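Local coordinates for protein REP-associated tyrosine transposase (Escherichia coli, PDB 4ER8) that binds repetitive extragenic palindrome (REP) hairpins and cleaves and recombines the DNA elements that contain them, at residues H59-W64 / V113-I118; T13-V18 / F157-R162. One frame throughout, in Å; residues are numbered along the deposited sequence.

Interactions 1 and 2 lie on neighbouring strands of one antiparallel sheet and bring segments far apart in sequence to one metal site. Both are buried. Interaction 1 (59-64 with 113-118) lies nearer the centre of the chain and packs a strand against a helix through apolar side chains and an aromatic pair, without a direct hydrogen bond. Interaction 2 (13-18 with 157-162) ties the adjacent strand to an irregular C-terminal segment through a side-chain-to-backbone hydrogen bond, beside bound DNA. They meet at the nickel ion, bound by His59, His61 and Glu161, and through a hydrogen bond between His61 ND1 and Thr17 OG1.

Interaction 1 of 2, residues H59-W64 / V113-I118; sequences HMHCIW and VDYIYI. With NI (nickel (II) ion), chain C.
Tyr115 turns the edge of its ring toward the face of His61, an edge-to-face pair with centroids 5.8 Å apart and planes at 86°. The atom over the imidazole is CE2 of Tyr115, 4.4 Å from NE2 of His61. The tyrosine reaches this position because its CG stands anti to the backbone N (chi1 -173°), which swings the ring out from the helix toward the metal site; its hydroxyl then hydrogen-bonds to Glu161. His61 is held at both ring nitrogens, with ND1 bonded to Thr17 and NE2 bound to the nickel ion at 2.0 Å, so that its ring has little freedom to rotate. His59 sends its ring to the same metal from a different first torsion, CG lying between the backbone N and the carbonyl carbon (chi1 78°), and its NE2 binds at 2.1 Å. Farther along the strand the contact becomes apolar. CG1 of Ile116 lies 3.9 Å from CB of His61, while its CD1 continues to CG1 of Ile63, 3.5 Å away. The tip of Ile63 also meets Val113, CD1 to CG2 at 3.7 Å, the two side chains crossing at about a right angle. These contacts seat helix 106-122 on the sheet; its Asn119 and, just past its end, His123 complete the nickel site with Glu161. The two histidines flanking Met60 form the His-hydrophobic-His motif of an HUH nuclease active site.

Interaction 2 of 2, residues T13-V18 / F157-R162; sequences TWFFTV and FSAGER. With NI (nickel (II) ion), chain C; nucleotides of chain B.
Phe15 brings the edge of its ring against the backbone and methyl group of Ala159: CE2 lies 3.6 Å from the Ala159 carbonyl O, which sits in the plane of the ring, and 4.3 Å from the Ala159 CB. Two residues on, on the same side of the strand, Thr17 grips that carbonyl. Its OG1 donates to Ala159 O over 2.5 Å, meeting the oxygen nearly head-on at a C=O...donor angle of 161°. The torsion of Thr17 divides its two branches: OG1 lies anti to the carbonyl carbon, whereas CG2, anti to the backbone N, rests 3.4 Å from Gly160 O. Gly160, whose phi is positive (82°), passes close beside Thr17, its CA being the nearest to that of Thr17 across the two segments. Past Ala159 the next two carbonyls, of Gly160 and Glu161, face the DNA of chain B. Gly160 O accepts from N2 of DG4 and from N6 of DA3, the latter at 3.0 Å, and the adenine N6 also makes a weak bond to Thr17 O. Glu161 O receives N1 of DG4 at 2.6 Å, while the side chain of Glu161 bends at chi2 toward the nickel ion and holds it with both carboxylate oxygens, OE2 being additionally bonded to Tyr115. One short segment therefore reads bases with its backbone and binds metal with its side chain, consistent with guide-sequence recognition next to the active site of an HUH transposase.

Interaction 1 of 2, residues H59-W64 / V113-I118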
ATOM      1  N   HIS A  59       8.097  -1.977   3.528  1.00 41.83           N
ATOM      2  CA  HIS A  59       6.823  -2.567   3.097  1.00 39.70           C
ATOM      3  C   HIS A  59       5.845  -1.446   2.859  1.00 39.80           C
ATOM      4  O   HIS A  59       6.124  -0.289   3.198  1.00 40.02           O
ATOM      5  CB  HIS A  59       6.267  -3.549   4.148  1.00 39.03           C
ATOM      6  CG  HIS A  59       5.592  -2.912   5.329  1.00 38.25           C
ATOM      7  ND1 HIS A  59       6.274  -2.200   6.296  1.00 38.35           N
ATOM      8  CD2 HIS A  59       4.298  -2.952   5.741  1.00 37.14           C
ATOM      9  CE1 HIS A  59       5.424  -1.817   7.242  1.00 38.37           C
ATOM     10  NE2 HIS A  59       4.214  -2.245   6.917  1.00 34.95           N
ATOM     11  N   MET A  60       4.701  -1.764   2.280  1.00 38.80           N
ATOM     12  CA  MET A  60       3.733  -0.748   2.017  1.00 38.43           C
ATOM     13  C   MET A  60       2.368  -1.370   2.121  1.00 38.32           C
ATOM     14  O   MET A  60       2.234  -2.593   1.980  1.00 39.58           O
ATOM     15  CB  MET A  60       3.977  -0.107   0.646  1.00 38.07           C
ATOM     16  CG  MET A  60       3.801  -0.962  -0.593  1.00 40.83           C
ATOM     17  SD  MET A  60       4.734  -0.267  -2.052  1.00 45.04           S
ATOM     18  CE  MET A  60       4.469  -1.534  -3.231  1.00 44.49           C
ATOM     19  N   HIS A  61       1.367  -0.539   2.397  1.00 36.91           N
ATOM     20  CA  HIS A  61      -0.021  -0.930   2.401  1.00 35.27           C
ATOM     21  C   HIS A  61      -0.755   0.032   1.521  1.00 34.96           C
ATOM     22  O   HIS A  61      -0.423   1.221   1.510  1.00 34.79           O
ATOM     23  CB  HIS A  61      -0.591  -0.754   3.784  1.00 34.86           C
ATOM     24  CG  HIS A  61       0.133  -1.503   4.842  1.00 34.93           C
ATOM     25  ND1 HIS A  61      -0.055  -2.853   5.061  1.00 37.37           N
ATOM     26  CD2 HIS A  61       1.025  -1.093   5.772  1.00 36.03           C
ATOM     27  CE1 HIS A  61       0.712  -3.250   6.063  1.00 34.21           C
ATOM     28  NE2 HIS A  61       1.367  -2.199   6.522  1.00 36.83           N
ATOM     29  N   CYS A  62      -1.777  -0.423   0.811  1.00 34.31           N
ATOM     30  CA  CYS A  62      -2.542   0.550   0.026  1.00 35.42           C
ATOM     31  C   CYS A  62      -3.969   0.108  -0.335  1.00 34.87           C
ATOM     32  O   CYS A  62      -4.334  -1.048  -0.156  1.00 34.91           O
ATOM     33  CB  CYS A  62      -1.749   0.920  -1.209  1.00 34.61           C
ATOM     34  SG  CYS A  62      -1.649  -0.451  -2.320  1.00 42.41           S
ATOM     35  N   ILE A  63      -4.777   1.044  -0.819  1.00 35.58           N
ATOM     36  CA  ILE A  63      -6.139   0.752  -1.318  1.00 35.97           C
ATOM     37  C   ILE A  63      -6.374   1.214  -2.763  1.00 35.85           C
ATOM     38  O   ILE A  63      -6.114   2.384  -3.083  1.00 35.53           O
ATOM     39  CB  ILE A  63      -7.194   1.398  -0.449  1.00 35.77           C
ATOM     40  CG1 ILE A  63      -7.072   0.903   0.996  1.00 36.98           C
ATOM     41  CG2 ILE A  63      -8.548   1.050  -0.982  1.00 36.24           C
ATOM     42  CD1 ILE A  63      -7.828   1.769   2.044  1.00 36.80           C
ATOM     43  N   TRP A  64      -6.847   0.306  -3.617  1.00 35.58           N
ATOM     44  CA  TRP A  64      -7.134   0.636  -5.035  1.00 36.96           C
ATOM     45  C   TRP A  64      -8.577   0.403  -5.395  1.00 37.77           C
ATOM     46  O   TRP A  64      -9.264  -0.428  -4.798  1.00 37.55           O
ATOM     47  CB  TRP A  64      -6.379  -0.248  -6.038  1.00 36.44           C
ATOM     48  CG  TRP A  64      -4.915  -0.267  -5.961  1.00 36.36           C
ATOM     49  CD1 TRP A  64      -4.122   0.602  -5.299  1.00 35.76           C
ATOM     50  CD2 TRP A  64      -4.046  -1.186  -6.636  1.00 35.70           C
ATOM     51  NE1 TRP A  64      -2.800   0.246  -5.466  1.00 37.63           N
ATOM     52  CE2 TRP A  64      -2.730  -0.837  -6.302  1.00 36.46           C
ATOM     53  CE3 TRP A  64      -4.259  -2.276  -7.482  1.00 35.39           C
ATOM     54  CZ2 TRP A  64      -1.610  -1.558  -6.771  1.00 38.28           C
ATOM     55  CZ3 TRP A  64      -3.141  -3.004  -7.952  1.00 36.71           C
ATOM     56  CH2 TRP A  64      -1.840  -2.637  -7.589  1.00 36.78           C
ATOM     57  N   VAL A 113      -8.484   2.851   5.541  1.00 36.81           N
ATOM     58  CA  VAL A 113      -7.727   4.066   5.172  1.00 37.03           C
ATOM     59  C   VAL A 113      -6.963   4.564   6.424  1.00 37.45           C
ATOM     60  O   VAL A 113      -5.792   4.919   6.338  1.00 38.18           O
ATOM     61  CB  VAL A 113      -8.583   5.233   4.599  1.00 37.47           C
ATOM     62  CG1 VAL A 113      -7.727   6.464   4.466  1.00 37.50           C
ATOM     63  CG2 VAL A 113      -9.264   4.923   3.233  1.00 35.86           C
ATOM     64  N   ASP A 114      -7.636   4.582   7.571  1.00 36.86           N
ATOM     65  CA  ASP A 114      -7.077   5.013   8.823  1.00 36.73           C
ATOM     66  C   ASP A 114      -5.846   4.142   9.087  1.00 37.53           C
ATOM     67  O   ASP A 114      -4.730   4.647   9.391  1.00 37.56           O
ATOM     68  CB  ASP A 114      -8.069   4.761   9.966  1.00 36.36           C
ATOM     69  CG  ASP A 114      -9.287   5.709   9.970  1.00 38.19           C
ATOM     70  OD1 ASP A 114      -9.398   6.717   9.218  1.00 35.96           O
ATOM     71  OD2 ASP A 114     -10.160   5.422  10.804  1.00 38.36           O
ATOM     72  N   TYR A 115      -6.054   2.828   8.972  1.00 36.99           N
ATOM     73  CA  TYR A 115      -5.009   1.880   9.234  1.00 36.66           C
ATOM     74  C   TYR A 115      -3.797   2.253   8.401  1.00 37.69           C
ATOM     75  O   TYR A 115      -2.646   2.141   8.856  1.00 38.05           O
ATOM     76  CB  TYR A 115      -5.433   0.488   8.828  1.00 35.38           C
ATOM     77  CG  TYR A 115      -4.400  -0.521   9.259  1.00 35.39           C
ATOM     78  CD1 TYR A 115      -4.537  -1.231  10.460  1.00 32.13           C
ATOM     79  CD2 TYR A 115      -3.269  -0.764   8.484  1.00 35.91           C
ATOM     80  CE1 TYR A 115      -3.597  -2.183  10.845  1.00 30.44           C
ATOM     81  CE2 TYR A 115      -2.313  -1.732   8.868  1.00 34.52           C
ATOM     82  CZ  TYR A 115      -2.489  -2.425  10.048  1.00 33.43           C
ATOM     83  OH  TYR A 115      -1.522  -3.327  10.450  1.00 37.11           O
ATOM     84  N   ILE A 116      -4.052   2.681   7.165  1.00 37.09           N
ATOM     85  CA  ILE A 116      -2.947   3.013   6.344  1.00 37.31           C
ATOM     86  C   ILE A 116      -2.185   4.200   6.930  1.00 37.93           C
ATOM     87  O   ILE A 116      -0.984   4.072   7.182  1.00 37.57           O
ATOM     88  CB  ILE A 116      -3.347   3.220   4.897  1.00 37.45           C
ATOM     89  CG1 ILE A 116      -3.514   1.836   4.240  1.00 37.34           C
ATOM     90  CG2 ILE A 116      -2.277   4.072   4.204  1.00 34.73           C
ATOM     91  CD1 ILE A 116      -4.488   1.766   3.126  1.00 35.04           C
ATOM     92  N   TYR A 117      -2.890   5.305   7.191  1.00 37.45           N
ATOM     93  CA  TYR A 117      -2.247   6.528   7.651  1.00 37.84           C
ATOM     94  C   TYR A 117      -1.672   6.417   9.066  1.00 37.89           C
ATOM     95  O   TYR A 117      -0.702   7.099   9.382  1.00 38.16           O
ATOM     96  CB  TYR A 117      -3.158   7.776   7.492  1.00 37.57           C
ATOM     97  CG  TYR A 117      -3.580   8.020   6.044  1.00 38.75           C
ATOM     98  CD1 TYR A 117      -4.890   8.416   5.716  1.00 39.05           C
ATOM     99  CD2 TYR A 117      -2.679   7.815   4.992  1.00 37.47           C
ATOM    100  CE1 TYR A 117      -5.270   8.603   4.370  1.00 37.26           C
ATOM    101  CE2 TYR A 117      -3.049   8.010   3.669  1.00 36.49           C
ATOM    102  CZ  TYR A 117      -4.339   8.387   3.361  1.00 38.11           C
ATOM    103  OH  TYR A 117      -4.675   8.565   2.026  1.00 40.43           O
ATOM    104  N   ILE A 118      -2.255   5.568   9.908  1.00 37.76           N
ATOM    105  CA  ILE A 118      -1.713   5.313  11.241  1.00 37.77           C
ATOM    106  C   ILE A 118      -0.470   4.441  11.228  1.00 38.13           C
ATOM    107  O   ILE A 118       0.286   4.385  12.191  1.00 38.54           O
ATOM    108  CB  ILE A 118      -2.749   4.638  12.125  1.00 37.94           C
ATOM    109  CG1 ILE A 118      -3.692   5.688  12.689  1.00 39.48           C
ATOM    110  CG2 ILE A 118      -2.114   3.915  13.283  1.00 37.07           C
ATOM    111  CD1 ILE A 118      -5.064   5.094  13.061  1.00 44.71           C
TER
HETATM  112 NI    NI C 201       2.533  -2.019   8.136  1.00 38.93          NI

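Interaction 2 of 2, residues T13-V18 / F157-R162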
ATOM      1  N   THR A  13     -12.855  -2.646  -4.989  1.00 37.80           N
ATOM      2  CA  THR A  13     -11.927  -1.893  -4.208  1.00 36.16           C
ATOM      3  C   THR A  13     -11.244  -2.887  -3.297  1.00 35.99           C
ATOM      4  O   THR A  13     -11.897  -3.800  -2.794  1.00 36.93           O
ATOM      5  CB  THR A  13     -12.688  -0.810  -3.418  1.00 36.37           C
ATOM      6  OG1 THR A  13     -13.164   0.195  -4.348  1.00 37.32           O
ATOM      7  CG2 THR A  13     -11.774  -0.136  -2.390  1.00 34.20           C
ATOM      8  N   TRP A  14      -9.938  -2.739  -3.088  1.00 34.87           N
ATOM      9  CA  TRP A  14      -9.210  -3.654  -2.236  1.00 34.03           C
ATOM     10  C   TRP A  14      -8.088  -2.964  -1.467  1.00 34.22           C
ATOM     11  O   TRP A  14      -7.617  -1.864  -1.832  1.00 33.71           O
ATOM     12  CB  TRP A  14      -8.530  -4.751  -3.056  1.00 33.91           C
ATOM     13  CG  TRP A  14      -9.361  -5.679  -3.902  1.00 33.04           C
ATOM     14  CD1 TRP A  14      -9.760  -6.960  -3.572  1.00 33.75           C
ATOM     15  CD2 TRP A  14      -9.809  -5.458  -5.239  1.00 28.90           C
ATOM     16  NE1 TRP A  14     -10.440  -7.523  -4.629  1.00 33.35           N
ATOM     17  CE2 TRP A  14     -10.490  -6.616  -5.652  1.00 31.49           C
ATOM     18  CE3 TRP A  14      -9.711  -4.391  -6.117  1.00 30.02           C
ATOM     19  CZ2 TRP A  14     -11.088  -6.717  -6.887  1.00 33.25           C
ATOM     20  CZ3 TRP A  14     -10.264  -4.487  -7.326  1.00 30.03           C
ATOM     21  CH2 TRP A  14     -10.952  -5.648  -7.722  1.00 32.70           C
ATOM     22  N   PHE A  15      -7.638  -3.673  -0.426  1.00 33.77           N
ATOM     23  CA  PHE A  15      -6.550  -3.265   0.442  1.00 32.43           C
ATOM     24  C   PHE A  15      -5.435  -4.274   0.208  1.00 32.45           C
ATOM     25  O   PHE A  15      -5.734  -5.479   0.081  1.00 32.38           O
ATOM     26  CB  PHE A  15      -7.002  -3.395   1.883  1.00 32.22           C
ATOM     27  CG  PHE A  15      -5.882  -3.210   2.893  1.00 30.57           C
ATOM     28  CD1 PHE A  15      -5.512  -1.968   3.302  1.00 28.16           C
ATOM     29  CD2 PHE A  15      -5.191  -4.303   3.394  1.00 29.70           C
ATOM     30  CE1 PHE A  15      -4.469  -1.804   4.217  1.00 30.12           C
ATOM     31  CE2 PHE A  15      -4.185  -4.151   4.297  1.00 28.64           C
ATOM     32  CZ  PHE A  15      -3.835  -2.902   4.730  1.00 29.46           C
ATOM     33  N   PHE A  16      -4.181  -3.808   0.177  1.00 31.06           N
ATOM     34  CA  PHE A  16      -3.057  -4.681  -0.136  1.00 31.11           C
ATOM     35  C   PHE A  16      -1.891  -4.360   0.766  1.00 32.10           C
ATOM     36  O   PHE A  16      -1.797  -3.258   1.274  1.00 33.01           O
ATOM     37  CB  PHE A  16      -2.575  -4.515  -1.579  1.00 30.77           C
ATOM     38  CG  PHE A  16      -3.611  -4.731  -2.632  1.00 27.80           C
ATOM     39  CD1 PHE A  16      -4.183  -3.668  -3.272  1.00 29.44           C
ATOM     40  CD2 PHE A  16      -3.974  -5.971  -3.018  1.00 30.42           C
ATOM     41  CE1 PHE A  16      -5.090  -3.835  -4.314  1.00 30.02           C
ATOM     42  CE2 PHE A  16      -4.926  -6.163  -4.064  1.00 31.61           C
ATOM     43  CZ  PHE A  16      -5.473  -5.083  -4.707  1.00 28.13           C
ATOM     44  N   THR A  17      -0.999  -5.327   0.957  1.00 32.93           N
ATOM     45  CA  THR A  17       0.176  -5.173   1.809  1.00 33.53           C
ATOM     46  C   THR A  17       1.245  -5.871   1.007  1.00 34.98           C
ATOM     47  O   THR A  17       1.101  -7.067   0.628  1.00 35.34           O
ATOM     48  CB  THR A  17       0.019  -5.884   3.185  1.00 33.44           C
ATOM     49  OG1 THR A  17      -0.934  -5.182   4.009  1.00 34.05           O
ATOM     50  CG2 THR A  17       1.339  -5.878   3.948  1.00 34.98           C
ATOM     51  N   VAL A  18       2.297  -5.122   0.675  1.00 35.47           N
ATOM     52  CA  VAL A  18       3.423  -5.687  -0.054  1.00 35.99           C
ATOM     53  C   VAL A  18       4.679  -5.445   0.802  1.00 37.68           C
ATOM     54  O   VAL A  18       4.976  -4.309   1.242  1.00 38.17           O
ATOM     55  CB  VAL A  18       3.548  -5.052  -1.394  1.00 35.82           C
ATOM     56  CG1 VAL A  18       4.806  -5.453  -2.031  1.00 37.05           C
ATOM     57  CG2 VAL A  18       2.328  -5.379  -2.284  1.00 36.19           C
ATOM     58  N   PHE A 157      -6.141  -5.767  13.666  1.00 56.31           N
ATOM     59  CA  PHE A 157      -6.761  -6.800  12.832  1.00 55.85           C
ATOM     60  C   PHE A 157      -5.710  -7.239  11.829  1.00 55.31           C
ATOM     61  O   PHE A 157      -4.873  -6.455  11.427  1.00 55.95           O
ATOM     62  CB  PHE A 157      -8.039  -6.335  12.143  1.00 56.32           C
ATOM     63  CG  PHE A 157      -7.829  -5.226  11.153  1.00 58.88           C
ATOM     64  CD1 PHE A 157      -7.292  -5.487   9.881  1.00 60.50           C
ATOM     65  CD2 PHE A 157      -8.179  -3.910  11.480  1.00 61.31           C
ATOM     66  CE1 PHE A 157      -7.081  -4.442   8.957  1.00 60.64           C
ATOM     67  CE2 PHE A 157      -7.981  -2.851  10.563  1.00 61.42           C
ATOM     68  CZ  PHE A 157      -7.429  -3.126   9.297  1.00 60.56           C
ATOM     69  N   SER A 158      -5.718  -8.514  11.474  1.00 54.92           N
ATOM     70  CA  SER A 158      -4.732  -9.087  10.570  1.00 53.41           C
ATOM     71  C   SER A 158      -4.860  -8.462   9.179  1.00 51.91           C
ATOM     72  O   SER A 158      -5.961  -8.291   8.688  1.00 51.62           O
ATOM     73  CB  SER A 158      -4.932 -10.595  10.500  1.00 53.96           C
ATOM     74  OG  SER A 158      -5.988 -10.857   9.617  1.00 53.68           O
ATOM     75  N   ALA A 159      -3.718  -8.158   8.557  1.00 50.01           N
ATOM     76  CA  ALA A 159      -3.619  -7.138   7.514  1.00 48.12           C
ATOM     77  C   ALA A 159      -2.395  -7.369   6.605  1.00 47.53           C
ATOM     78  O   ALA A 159      -1.917  -6.446   5.938  1.00 47.64           O
ATOM     79  CB  ALA A 159      -3.506  -5.793   8.177  1.00 47.36           C
ATOM     80  N   GLY A 160      -1.863  -8.579   6.617  1.00 46.16           N
ATOM     81  CA  GLY A 160      -0.720  -8.906   5.806  1.00 45.73           C
ATOM     82  C   GLY A 160       0.637  -8.513   6.348  1.00 45.84           C
ATOM     83  O   GLY A 160       1.653  -8.813   5.712  1.00 44.44           O
ATOM     84  N   GLU A 161       0.691  -7.836   7.504  1.00 46.04           N
ATOM     85  CA  GLU A 161       2.011  -7.501   8.101  1.00 46.33           C
ATOM     86  C   GLU A 161       2.937  -8.724   8.289  1.00 47.18           C
ATOM     87  O   GLU A 161       2.480  -9.858   8.554  1.00 45.79           O
ATOM     88  CB  GLU A 161       1.893  -6.742   9.423  1.00 45.79           C
ATOM     89  CG  GLU A 161       0.981  -5.493   9.422  1.00 46.24           C
ATOM     90  CD  GLU A 161       1.641  -4.230   8.915  1.00 46.25           C
ATOM     91  OE1 GLU A 161       2.731  -4.282   8.295  1.00 47.73           O
ATOM     92  OE2 GLU A 161       1.064  -3.145   9.130  1.00 47.58           O
ATOM     93  N   ARG A 162       4.245  -8.475   8.142  1.00 48.74           N
ATOM     94  CA  ARG A 162       5.258  -9.475   8.458  1.00 49.94           C
ATOM     95  C   ARG A 162       5.144  -9.911   9.922  1.00 51.39           C
ATOM     96  O   ARG A 162       4.770  -9.107  10.791  1.00 51.15           O
ATOM     97  CB  ARG A 162       6.652  -8.979   8.095  1.00 48.97           C
ATOM     98  CG  ARG A 162       7.317  -8.138   9.108  1.00 50.19           C
ATOM     99  CD  ARG A 162       8.335  -7.174   8.448  1.00 51.87           C
ATOM    100  NE  ARG A 162       9.237  -7.875   7.565  1.00 49.94           N
ATOM    101  CZ  ARG A 162       9.791  -7.359   6.479  1.00 50.22           C
ATOM    102  NH1 ARG A 162       9.549  -6.112   6.115  1.00 48.78           N
ATOM    103  NH2 ARG A 162      10.592  -8.117   5.742  1.00 51.88           N
TER
HETATM  104 NI    NI C 201       2.533  -2.019   8.136  1.00 38.93          NI
ATOM    105  P    DG B   4       2.064 -19.285   3.522  1.00 43.95           P
ATOM    106  OP1  DG B   4       2.083 -20.222   2.380  1.00 44.04           O
ATOM    107  OP2  DG B   4       1.882 -19.718   4.924  1.00 41.59           O
ATOM    108  O5'  DG B   4       3.460 -18.526   3.422  1.00 42.06           O
ATOM    109  C5'  DG B   4       3.867 -17.863   2.256  1.00 42.89           C
ATOM    110  C4'  DG B   4       4.953 -16.876   2.641  1.00 43.96           C
ATOM    111  O4'  DG B   4       4.347 -15.956   3.588  1.00 45.06           O
ATOM    112  C3'  DG B   4       6.179 -17.447   3.363  1.00 43.89           C
ATOM    113  O3'  DG B   4       7.268 -16.622   3.063  1.00 46.20           O
ATOM    114  C2'  DG B   4       5.827 -17.274   4.840  1.00 41.98           C
ATOM    115  C1'  DG B   4       5.159 -15.907   4.781  1.00 42.60           C
ATOM    116  N9   DG B   4       4.270 -15.557   5.907  1.00 39.55           N
ATOM    117  C8   DG B   4       3.693 -16.400   6.824  1.00 38.15           C
ATOM    118  N7   DG B   4       2.926 -15.814   7.698  1.00 36.38           N
ATOM    119  C5   DG B   4       2.990 -14.476   7.333  1.00 37.89           C
ATOM    120  C6   DG B   4       2.346 -13.325   7.902  1.00 39.52           C
ATOM    121  O6   DG B   4       1.574 -13.306   8.893  1.00 40.71           O
ATOM    122  N1   DG B   4       2.643 -12.122   7.233  1.00 32.55           N
ATOM    123  C2   DG B   4       3.439 -12.062   6.137  1.00 32.77           C
ATOM    124  N2   DG B   4       3.644 -10.838   5.645  1.00 31.05           N
ATOM    125  N3   DG B   4       4.053 -13.123   5.590  1.00 36.68           N
ATOM    126  C4   DG B   4       3.790 -14.303   6.231  1.00 37.05           C
ATOM    127  P    DA B   3      -3.563 -18.605   3.767  1.00 39.60           P
ATOM    128  OP1  DA B   3      -2.968 -19.058   2.508  1.00 39.72           O
ATOM    129  OP2  DA B   3      -4.064 -19.695   4.611  1.00 44.55           O
ATOM    130  O5'  DA B   3      -2.718 -17.625   4.702  1.00 38.22           O
ATOM    131  C5'  DA B   3      -2.144 -16.430   4.220  1.00 39.10           C
ATOM    132  C4'  DA B   3      -0.891 -16.767   3.398  1.00 38.96           C
ATOM    133  O4'  DA B   3      -0.328 -15.560   2.840  1.00 36.53           O
ATOM    134  C3'  DA B   3       0.247 -17.458   4.107  1.00 36.67           C
ATOM    135  O3'  DA B   3       0.910 -18.183   3.149  1.00 40.56           O
ATOM    136  C2'  DA B   3       1.098 -16.275   4.551  1.00 38.64           C
ATOM    137  C1'  DA B   3       0.968 -15.356   3.330  1.00 38.27           C
ATOM    138  N9   DA B   3       1.022 -13.900   3.500  1.00 36.36           N
ATOM    139  C8   DA B   3       0.560 -13.139   4.538  1.00 35.71           C
ATOM    140  N7   DA B   3       0.740 -11.853   4.360  1.00 35.07           N
ATOM    141  C5   DA B   3       1.372 -11.763   3.128  1.00 34.48           C
ATOM    142  C6   DA B   3       1.844 -10.666   2.364  1.00 35.70           C
ATOM    143  N6   DA B   3       1.757  -9.352   2.722  1.00 35.87           N
ATOM    144  N1   DA B   3       2.386 -10.971   1.170  1.00 34.92           N
ATOM    145  C2   DA B   3       2.467 -12.240   0.803  1.00 34.50           C
ATOM    146  N3   DA B   3       2.085 -13.335   1.444  1.00 34.34           N
ATOM    147  C4   DA B   3       1.531 -13.016   2.595  1.00 33.83           C
TER